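Local coordinates for protein PHB depolymerase (Penicillium funiculosum, PDB 2D81) that hydrolyses the ester bonds of the biopolyester polyhydroxybutyrate with a circularly permuted alpha/beta-hydrolase fold, at residues V13-L18 / A26-A31; C50-Y55 / T71-S76; S239-I242 / G246-K249. All coordinates share one frame; numbering follows the deposited sequence.

Contact 1: residues V13-L18 / A26-A31; sequences VSVSGL and AQLGVA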
loop_
_atom_site.group_PDB
_atom_site.type_symbol
_atom_site.label_atom_id
_atom_site.label_comp_id
_atom_site.label_asym_id
_atom_site.label_seq_id
_atom_site.Cartn_x
_atom_site.Cartn_y
_atom_site.Cartn_z
ATOM N N VAL A 13 -7.669 -9.614 -6.030
ATOM C CA VAL A 13 -6.690 -9.072 -5.089
ATOM C C VAL A 13 -6.121 -7.730 -5.553
ATOM O O VAL A 13 -5.839 -7.531 -6.739
ATOM C CB VAL A 13 -5.526 -10.071 -4.873
ATOM C CG1 VAL A 13 -4.516 -9.496 -3.889
ATOM C CG2 VAL A 13 -6.071 -11.399 -4.348
ATOM N N SER A 14 -5.959 -6.813 -4.605
ATOM C CA SER A 14 -5.384 -5.500 -4.881
ATOM C C SER A 14 -4.652 -4.988 -3.643
ATOM O O SER A 14 -4.687 -5.625 -2.588
ATOM C CB SER A 14 -6.486 -4.511 -5.276
ATOM O OG SER A 14 -7.442 -4.368 -4.237
ATOM N N VAL A 15 -3.993 -3.838 -3.776
ATOM C CA VAL A 15 -3.199 -3.272 -2.688
ATOM C C VAL A 15 -3.134 -1.745 -2.787
ATOM O O VAL A 15 -3.170 -1.185 -3.883
ATOM C CB VAL A 15 -1.756 -3.847 -2.704
ATOM C CG1 VAL A 15 -1.090 -3.555 -4.051
ATOM C CG2 VAL A 15 -0.938 -3.251 -1.566
ATOM N N SER A 16 -3.050 -1.079 -1.636
ATOM C CA SER A 16 -2.796 0.363 -1.591
ATOM C C SER A 16 -1.999 0.709 -0.338
ATOM O O SER A 16 -1.826 -0.130 0.545
ATOM C CB SER A 16 -4.116 1.156 -1.605
ATOM O OG SER A 16 -4.825 1.044 -0.382
ATOM N N GLY A 17 -1.515 1.944 -0.261
ATOM C CA GLY A 17 -0.777 2.362 0.917
ATOM C C GLY A 17 -0.410 3.830 0.906
ATOM O O GLY A 17 -0.547 4.505 -0.116
ATOM N N LEU A 18 0.052 4.322 2.052
ATOM C CA LEU A 18 0.432 5.725 2.204
ATOM C C LEU A 18 1.947 5.886 2.295
ATOM O O LEU A 18 2.606 5.185 3.062
ATOM C CB LEU A 18 -0.200 6.306 3.469
ATOM C CG LEU A 18 0.219 7.735 3.831
ATOM C CD1 LEU A 18 -0.401 8.730 2.855
ATOM C CD2 LEU A 18 -0.225 8.039 5.250
ATOM N N ALA A 26 3.022 0.312 -4.904
ATOM C CA ALA A 26 3.420 0.335 -6.309
ATOM C C ALA A 26 4.466 -0.738 -6.605
ATOM O O ALA A 26 4.452 -1.344 -7.674
ATOM C CB ALA A 26 3.960 1.713 -6.685
ATOM N N GLN A 27 5.371 -0.978 -5.660
ATOM C CA GLN A 27 6.356 -2.038 -5.846
ATOM C C GLN A 27 5.673 -3.394 -5.982
ATOM O O GLN A 27 6.026 -4.181 -6.859
ATOM C CB GLN A 27 7.364 -2.051 -4.690
ATOM C CG GLN A 27 8.323 -0.867 -4.748
ATOM C CD GLN A 27 9.331 -0.825 -3.612
ATOM O OE1 GLN A 27 10.224 0.023 -3.606
ATOM N NE2 GLN A 27 9.189 -1.723 -2.644
ATOM N N LEU A 28 4.691 -3.660 -5.125
ATOM C CA LEU A 28 3.896 -4.883 -5.230
ATOM C C LEU A 28 3.051 -4.916 -6.504
ATOM O O LEU A 28 2.969 -5.944 -7.180
ATOM C CB LEU A 28 2.985 -5.025 -4.009
ATOM C CG LEU A 28 3.686 -5.374 -2.695
ATOM C CD1 LEU A 28 2.799 -5.004 -1.511
ATOM C CD2 LEU A 28 4.019 -6.863 -2.682
ATOM N N GLY A 29 2.425 -3.787 -6.823
ATOM C CA GLY A 29 1.571 -3.709 -7.997
ATOM C C GLY A 29 2.323 -3.943 -9.296
ATOM O O GLY A 29 1.743 -4.399 -10.283
ATOM N N VAL A 30 3.615 -3.634 -9.296
ATOM C CA VAL A 30 4.457 -3.854 -10.468
ATOM C C VAL A 30 5.139 -5.222 -10.438
ATOM O O VAL A 30 4.958 -6.035 -11.349
ATOM C CB VAL A 30 5.535 -2.746 -10.590
ATOM C CG1 VAL A 30 6.513 -3.076 -11.709
ATOM C CG2 VAL A 30 4.861 -1.401 -10.847
ATOM N N ALA A 31 5.922 -5.478 -9.393
ATOM C CA ALA A 31 6.724 -6.698 -9.329
ATOM C C ALA A 31 5.841 -7.939 -9.270
ATOM O O ALA A 31 6.176 -8.980 -9.845
ATOM C CB ALA A 31 7.656 -6.656 -8.119
#

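Contact 2: residues C50-Y55 / T71-S76; sequences CARNQY and TANMKS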
loop_
_atom_site.group_PDB
_atom_site.type_symbol
_atom_site.label_atom_id
_atom_site.label_comp_id
_atom_site.label_asym_id
_atom_site.label_seq_id
_atom_site.Cartn_x
_atom_site.Cartn_y
_atom_site.Cartn_z
ATOM N N CYS A 50 12.277 4.212 -7.656
ATOM C CA CYS A 50 12.720 5.607 -7.619
ATOM C C CYS A 50 14.112 5.754 -7.007
ATOM O O CYS A 50 14.954 6.486 -7.527
ATOM C CB CYS A 50 11.728 6.470 -6.826
ATOM S SG CYS A 50 11.970 8.258 -7.118
ATOM N N ALA A 51 14.355 5.056 -5.902
ATOM C CA ALA A 51 15.534 5.330 -5.087
ATOM C C ALA A 51 16.727 4.430 -5.389
ATOM O O ALA A 51 17.700 4.422 -4.634
ATOM C CB ALA A 51 15.174 5.227 -3.605
ATOM N N ARG A 52 16.669 3.673 -6.482
ATOM C CA ARG A 52 17.756 2.740 -6.763
ATOM C C ARG A 52 18.996 3.448 -7.298
ATOM O O ARG A 52 20.117 3.109 -6.914
ATOM C CB ARG A 52 17.317 1.656 -7.756
ATOM C CG ARG A 52 18.390 0.589 -7.984
ATOM C CD ARG A 52 17.954 -0.469 -8.984
ATOM N NE ARG A 52 16.956 -1.391 -8.444
ATOM C CZ ARG A 52 17.240 -2.527 -7.812
ATOM N NH1 ARG A 52 16.258 -3.295 -7.362
ATOM N NH2 ARG A 52 18.502 -2.904 -7.639
ATOM N N ASN A 53 18.801 4.430 -8.176
ATOM C CA ASN A 53 19.933 5.078 -8.836
ATOM C C ASN A 53 19.993 6.591 -8.646
ATOM O O ASN A 53 20.785 7.276 -9.299
ATOM C CB ASN A 53 19.932 4.746 -10.332
ATOM C CG ASN A 53 20.110 3.263 -10.595
ATOM O OD1 ASN A 53 19.156 2.555 -10.916
ATOM N ND2 ASN A 53 21.339 2.783 -10.447
ATOM N N GLN A 54 19.157 7.107 -7.752
ATOM C CA GLN A 54 19.287 8.480 -7.280
ATOM C C GLN A 54 18.954 8.471 -5.795
ATOM O O GLN A 54 18.227 7.594 -5.323
ATOM C CB GLN A 54 18.329 9.398 -8.047
ATOM C CG GLN A 54 16.858 9.177 -7.738
ATOM C CD GLN A 54 15.946 9.700 -8.832
ATOM O OE1 GLN A 54 16.136 10.808 -9.344
ATOM N NE2 GLN A 54 14.941 8.907 -9.193
ATOM N N TYR A 55 19.496 9.426 -5.047
ATOM C CA TYR A 55 19.358 9.374 -3.599
ATOM C C TYR A 55 17.886 9.529 -3.218
ATOM O O TYR A 55 17.135 10.243 -3.883
ATOM C CB TYR A 55 20.197 10.469 -2.937
ATOM C CG TYR A 55 20.458 10.204 -1.473
ATOM C CD1 TYR A 55 21.189 9.085 -1.071
ATOM C CD2 TYR A 55 19.959 11.055 -0.487
ATOM C CE1 TYR A 55 21.417 8.819 0.274
ATOM C CE2 TYR A 55 20.182 10.797 0.865
ATOM C CZ TYR A 55 20.912 9.677 1.236
ATOM O OH TYR A 55 21.139 9.417 2.568
ATOM N N THR A 71 12.062 3.543 -15.322
ATOM C CA THR A 71 11.188 3.076 -16.390
ATOM C C THR A 71 11.907 2.068 -17.286
ATOM O O THR A 71 11.322 1.058 -17.689
ATOM C CB THR A 71 10.676 4.257 -17.248
ATOM O OG1 THR A 71 9.982 5.189 -16.404
ATOM C CG2 THR A 71 9.718 3.756 -18.333
ATOM N N ALA A 72 13.174 2.336 -17.587
ATOM C CA ALA A 72 13.993 1.395 -18.348
ATOM C C ALA A 72 14.111 0.053 -17.627
ATOM O O ALA A 72 14.069 -1.005 -18.256
ATOM C CB ALA A 72 15.379 1.983 -18.587
ATOM N N ASN A 73 14.258 0.096 -16.307
ATOM C CA ASN A 73 14.344 -1.134 -15.526
ATOM C C ASN A 73 13.050 -1.940 -15.605
ATOM O O ASN A 73 13.083 -3.169 -15.719
ATOM C CB ASN A 73 14.683 -0.816 -14.064
ATOM C CG ASN A 73 16.158 -0.471 -13.866
ATOM O OD1 ASN A 73 16.557 0.037 -12.812
ATOM N ND2 ASN A 73 16.970 -0.757 -14.875
ATOM N N MET A 74 11.910 -1.259 -15.554
ATOM C CA MET A 74 10.632 -1.949 -15.697
ATOM C C MET A 74 10.577 -2.719 -17.015
ATOM O O MET A 74 10.154 -3.874 -17.050
ATOM C CB MET A 74 9.470 -0.951 -15.618
ATOM C CG MET A 74 9.235 -0.415 -14.210
ATOM S SD MET A 74 7.875 0.756 -14.084
ATOM C CE MET A 74 6.471 -0.330 -14.281
ATOM N N LYS A 75 11.012 -2.079 -18.097
ATOM C CA LYS A 75 11.040 -2.734 -19.398
ATOM C C LYS A 75 12.018 -3.900 -19.404
ATOM O O LYS A 75 11.707 -4.977 -19.905
ATOM C CB LYS A 75 11.421 -1.732 -20.491
ATOM C CG LYS A 75 10.377 -0.657 -20.718
ATOM C CD LYS A 75 10.798 0.315 -21.804
ATOM C CE LYS A 75 9.772 1.422 -21.981
ATOM N NZ LYS A 75 10.214 2.426 -22.986
ATOM N N SER A 76 13.198 -3.680 -18.835
ATOM C CA SER A 76 14.258 -4.680 -18.877
ATOM C C SER A 76 13.938 -5.904 -18.023
ATOM O O SER A 76 14.243 -7.031 -18.415
ATOM C CB SER A 76 15.580 -4.062 -18.416
ATOM O OG SER A 76 15.945 -2.982 -19.254
#

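Contact 3: residues S239-I242 / G246-K249; sequences SRFI and GYNK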
loop_
_atom_site.group_PDB
_atom_site.type_symbol
_atom_site.label_atom_id
_atom_site.label_comp_id
_atom_site.label_asym_id
_atom_site.label_seq_id
_atom_site.Cartn_x
_atom_site.Cartn_y
_atom_site.Cartn_z
ATOM N N SER A 239 -3.721 0.596 16.903
ATOM C CA SER A 239 -4.663 0.205 15.860
ATOM C C SER A 239 -5.218 1.390 15.071
ATOM O O SER A 239 -6.199 1.250 14.347
ATOM C CB SER A 239 -5.826 -0.584 16.470
ATOM O OG SER A 239 -6.595 0.231 17.338
ATOM N N ARG A 240 -4.591 2.554 15.194
ATOM C CA ARG A 240 -5.149 3.746 14.568
ATOM C C ARG A 240 -5.186 3.722 13.041
ATOM O O ARG A 240 -6.110 4.272 12.443
ATOM C CB ARG A 240 -4.421 5.001 15.054
ATOM C CG ARG A 240 -4.760 5.370 16.491
ATOM C CD ARG A 240 -4.368 6.806 16.808
ATOM N NE ARG A 240 -4.614 7.150 18.206
ATOM C CZ ARG A 240 -5.809 7.128 18.788
ATOM N NH1 ARG A 240 -6.885 6.778 18.095
ATOM N NH2 ARG A 240 -5.931 7.460 20.066
ATOM N N PHE A 241 -4.211 3.094 12.393
ATOM C CA PHE A 241 -4.278 3.020 10.937
ATOM C C PHE A 241 -5.397 2.064 10.540
ATOM O O PHE A 241 -6.170 2.337 9.621
ATOM C CB PHE A 241 -2.958 2.534 10.327
ATOM C CG PHE A 241 -2.891 2.692 8.828
ATOM C CD1 PHE A 241 -2.419 3.871 8.256
ATOM C CD2 PHE A 241 -3.332 1.673 7.989
ATOM C CE1 PHE A 241 -2.390 4.031 6.866
ATOM C CE2 PHE A 241 -3.306 1.824 6.602
ATOM C CZ PHE A 241 -2.835 3.004 6.042
ATOM N N ILE A 242 -5.482 0.942 11.243
ATOM C CA ILE A 242 -6.497 -0.059 10.949
ATOM C C ILE A 242 -7.904 0.518 11.076
ATOM O O ILE A 242 -8.792 0.185 10.288
ATOM C CB ILE A 242 -6.345 -1.274 11.892
ATOM C CG1 ILE A 242 -5.019 -1.980 11.593
ATOM C CG2 ILE A 242 -7.525 -2.233 11.723
ATOM C CD1 ILE A 242 -4.585 -2.959 12.660
ATOM N N GLY A 246 -10.565 4.130 7.331
ATOM C CA GLY A 246 -11.864 4.005 6.693
ATOM C C GLY A 246 -12.016 2.885 5.675
ATOM O O GLY A 246 -13.073 2.761 5.058
ATOM N N TYR A 247 -10.983 2.066 5.488
ATOM C CA TYR A 247 -11.098 0.924 4.578
ATOM C C TYR A 247 -12.197 -0.023 5.037
ATOM O O TYR A 247 -12.978 -0.527 4.225
ATOM C CB TYR A 247 -9.794 0.125 4.504
ATOM C CG TYR A 247 -8.640 0.815 3.819
ATOM C CD1 TYR A 247 -7.723 1.567 4.545
ATOM C CD2 TYR A 247 -8.440 0.680 2.443
ATOM C CE1 TYR A 247 -6.629 2.163 3.925
ATOM C CE2 TYR A 247 -7.354 1.274 1.812
ATOM C CZ TYR A 247 -6.450 2.012 2.560
ATOM O OH TYR A 247 -5.363 2.587 1.951
ATOM N N ASN A 248 -12.243 -0.276 6.341
ATOM C CA ASN A 248 -13.114 -1.316 6.869
ATOM C C ASN A 248 -14.583 -0.978 6.666
ATOM O O ASN A 248 -15.407 -1.874 6.494
ATOM C CB ASN A 248 -12.835 -1.552 8.357
ATOM C CG ASN A 248 -11.411 -1.993 8.616
ATOM O OD1 ASN A 248 -10.738 -2.500 7.720
ATOM N ND2 ASN A 248 -10.949 -1.814 9.848
ATOM N N LYS A 249 -14.906 0.314 6.684
ATOM C CA LYS A 249 -16.280 0.760 6.464
ATOM C C LYS A 249 -16.801 0.284 5.114
ATOM O O LYS A 249 -17.959 -0.121 4.990
ATOM C CB LYS A 249 -16.358 2.289 6.526
ATOM C CG LYS A 249 -15.947 2.877 7.864
ATOM C CD LYS A 249 -16.076 4.391 7.861
ATOM C CE LYS A 249 -15.711 4.973 9.214
ATOM N NZ LYS A 249 -16.606 4.466 10.291
HETATM O O HOH W 1 -10.537 1.132 8.282
#

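Contact 1: residues V13-L18 / A26-A31
Val15 and Leu28 make the main side-chain meeting between strand 13-18 and helix 20-31, with Val15 CG2 lying 4.1 Å from Leu28 CD1. The two side chains cross at about a right angle, so each offers one methyl to the other instead of running alongside it. Beside this pair the other branch of the valine, Val15 CG1, faces the helix backbone at Gly29 N, 4.5 Å away. The backbones come nearest at the same place, Val15 CA and Gly29 CA being 7.2 Å apart. The valine rotamer explains the two-pronged reach: CG2 is anti to the backbone N and is carried to the leucine, while CG1 takes the place between N and the carbonyl carbon (chi1 58°). The interface is small, 97 Å² in all, wholly apolar in its side chains and buried. Phe40 of the neighbouring strand 39-43 and Val225 and Leu227 of strand 221-227 also pack on Val15, and Leu28 reaches both Leu227 and Met303 of helix 301-314. On the other face of strand 13-18, Ser14 OG and Ser16 OG both hydrogen-bond to the His224 imidazole, at ND1 and NE2 respectively, so the strand has a polar side and an apolar one. Along the helix, Val30 N donates to Ala26 O and Ala31 N to Gln27 O, keeping Leu28 and Gly29 in a regular turn. Strand 13-18, helix 20-31 and strand 39-43 form a beta-alpha-beta unit, and the tight turn between the first two is consistent with the nucleophile elbow of alpha/beta hydrolases; this variant carries an engineered serine-to-alanine replacement, probably of the nucleophile at that elbow.

Contact 2: residues C50-Y55 / T71-S76
Arg52 and Asn53 reach from a surface loop to the single side chain of Asn73 on helix 68-77, in a loose approach that buries about 53 Å² in all. The CD methylene of Arg52 lies near the Asn73 amide, whose plane stands 84° from that of the guanidinium. The amides of Asn53 and Asn73 come from opposite directions, their planes inclined at 59°. With Arg52 CA still 10.2 Å from Asn73 CA, the arginine and the two asparagines reach across the gap. CG of Arg52, anti to the backbone N (chi1 -175°), carries CD out to Asn73, and the bend at chi3 then turns the guanidinium away.

This loop belongs to the long connection leaving strand 39-43 of the alpha/beta-hydrolase sheet for helix 68-77, and the Cys50-Cys59 disulfide cross-links that connection internally.

Salt bridges hold the polar end of Arg52: NE pairs with Asp49, NH1 with Asp296.

Hydrogen bonds shape each side separately. Gln54 NE2 gives a nearly straight bond to Cys50 O (2.9 Å), with the acceptor in the plane of the glutamine amide, and also donates to Ser66 O. In the helix, Ala72 O accepts twice, from Ser76 N and, from above the carbonyl plane, from Ser76 OG at 2.9 Å.

Contact 3: residues S239-I242 / G246-K249
A buried junction of two short successive helices, 240-244 and 247-251, brings Phe241 and Ile242 against Tyr247 and Asn248 on one flank of the central sheet. Between the helices the chain turns at Gly246, where phi is positive (94°); a side chain there would strike the carbonyl oxygen of the preceding residue. The aromatic part is loose: Phe241 CE2 lies 4.3 Å from Tyr247 CE1. Beyond it the tyrosine hydroxyl probably bonds to Ser16 OG, and Tyr260 of strand 256-260 packs on both rings.

The polar part centres on a water molecule. It donates to Ile242 O at 2.8 Å and accepts from Asn248 N at 2.9 Å, with a weaker bond from Gly246 N. Asn248 CG is anti to its carbonyl carbon (chi1 -60°), and the amide reaches back to the first helix. There ND2 is 3.0 Å from Ile242 O, at an angle too poor for a hydrogen bond, and 3.9 Å from Ile242 CG2, while OD1 accepts a hydrogen bond from the Tyr260 hydroxyl. With an alanine at Asn248, the Tyr260 hydroxyl would probably lose its amide partner and a gap would be likely to open beside Ile242 CG2.

The helices are thus joined less by direct polar bonds than through water, which links a carbonyl of the first helix to the Asn248 amide in the second and, weakly, to Gly246 N in the turn before it.

The three contacts follow one another along the chain, each closing before the next opens. Contact 1 lies at the core on the central mixed sheet, its centre about 17 Å from that of contact 2 and about 18 Å from that of contact 3. Contacts 2 and 3 sit on opposite sides of the chain's centre, about 32 Å apart between centres. Contact 1 touches both: Val30 CG1 packs on Met74 CE of helix 68-77 at 3.8 Å, and Ser16 OG probably hydrogen-bonds to Tyr247 OH at 2.8 Å. It thus joins the helix 68-77 side to the helix 247-251 side, through the helix on one face of strand 13-18 and the serine on the other.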